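Local coordinates for DCN1-like protein 3 (Homo sapiens, PDB 4GBA), which contributes to cullin neddylation by transferring NEDD8 from N-terminally acetylated NEDD8-conjugating E2 enzymes to cullin-RBX complexes, at residues 182-185 / 186-189. Numbering follows the deposited sequence.
Sequences AWPS and LFDT
P184 and F187 meet in a CH-pi contact: CD of P184 stands over one face of the F187 ring, 3.9 Å from its centroid and 27° off the ring normal, displaced toward the CD2-CE2 side, with CD of P184 3.5 Å from CE2 of F187. The F187 ring reaches this place because CG lies anti to its carbonyl carbon (chi1 -62°), turned back toward the preceding loop. There CE3 of W183 lies at the ring's edge, and CB of W183 is 3.7 Å from CD2 of F187; the two rings are oblique to each other. An alanine in place of F187 would probably leave the P184 ring without its aromatic platform and open a gap beside W183. N of F187 donates to O of P184 over 3.0 Å, approaching from above the carbonyl plane. One residue on, O of S185 receives N of T189 at 3.1 Å with an N-H...O angle of 169°, the straight i to i+4 bond of an alpha-helix, while the bond from N of D188 is weak. The geometry is that of a loop entering the first turn of helix 185-199, the buried F187 packing against W141 of helix 138-147 and F166 of helix 157-169 in the DCUN1 (PONY) domain.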
# COMPACT_ATOMS: atom_id res chain seq x y z
N ALA A 182 12.11 17.62 14.87
CA ALA A 182 12.68 17.25 13.57
C ALA A 182 11.76 16.32 12.75
O ALA A 182 12.20 15.24 12.30
CB ALA A 182 14.07 16.64 13.74
N TRP A 183 10.50 16.72 12.58
CA TRP A 183 9.58 16.04 11.67
C TRP A 183 9.91 16.48 10.25
O TRP A 183 10.42 17.58 10.06
CB TRP A 183 8.12 16.41 12.00
CG TRP A 183 7.55 15.86 13.31
CD1 TRP A 183 7.08 16.58 14.37
CD2 TRP A 183 7.37 14.46 13.66
NE1 TRP A 183 6.63 15.73 15.36
CE2 TRP A 183 6.79 14.43 14.95
CE3 TRP A 183 7.64 13.25 13.01
CZ2 TRP A 183 6.49 13.23 15.61
CZ3 TRP A 183 7.33 12.06 13.66
CH2 TRP A 183 6.76 12.06 14.95
N PRO A 184 9.63 15.63 9.24
CA PRO A 184 9.81 16.19 7.89
C PRO A 184 8.98 17.46 7.80
O PRO A 184 7.92 17.53 8.42
CB PRO A 184 9.25 15.09 6.98
CG PRO A 184 9.40 13.83 7.78
CD PRO A 184 9.13 14.24 9.20
N SER A 185 9.47 18.46 7.08
CA SER A 185 8.85 19.78 7.09
C SER A 185 7.43 19.75 6.54
O SER A 185 6.59 20.57 6.91
CB SER A 185 9.71 20.80 6.34
OG SER A 185 9.89 20.40 4.99
N LEU A 186 7.16 18.79 5.65
CA LEU A 186 5.79 18.60 5.17
C LEU A 186 4.76 18.46 6.31
O LEU A 186 3.62 18.91 6.18
CB LEU A 186 5.70 17.41 4.21
CG LEU A 186 4.33 17.25 3.53
CD1 LEU A 186 4.03 18.47 2.63
CD2 LEU A 186 4.23 15.96 2.74
N PHE A 187 5.14 17.83 7.42
CA PHE A 187 4.22 17.68 8.54
C PHE A 187 3.84 19.05 9.12
O PHE A 187 2.69 19.26 9.50
CB PHE A 187 4.79 16.77 9.64
CG PHE A 187 5.05 15.34 9.19
CD1 PHE A 187 4.73 14.92 7.91
CD2 PHE A 187 5.60 14.42 10.07
CE1 PHE A 187 4.97 13.61 7.51
CE2 PHE A 187 5.85 13.11 9.67
CZ PHE A 187 5.54 12.71 8.38
N ASP A 188 4.79 19.97 9.17
CA ASP A 188 4.53 21.33 9.65
C ASP A 188 3.61 22.11 8.70
O ASP A 188 2.68 22.79 9.13
CB ASP A 188 5.83 22.11 9.89
CG ASP A 188 5.63 23.29 10.86
OD1 ASP A 188 5.03 23.09 11.94
OD2 ASP A 188 6.07 24.42 10.53
N THR A 189 3.90 22.00 7.40
CA THR A 189 3.03 22.57 6.37
C THR A 189 1.59 22.10 6.56
O THR A 189 0.64 22.86 6.33
CB THR A 189 3.50 22.15 4.97
OG1 THR A 189 4.87 22.53 4.78
CG2 THR A 189 2.64 22.79 3.90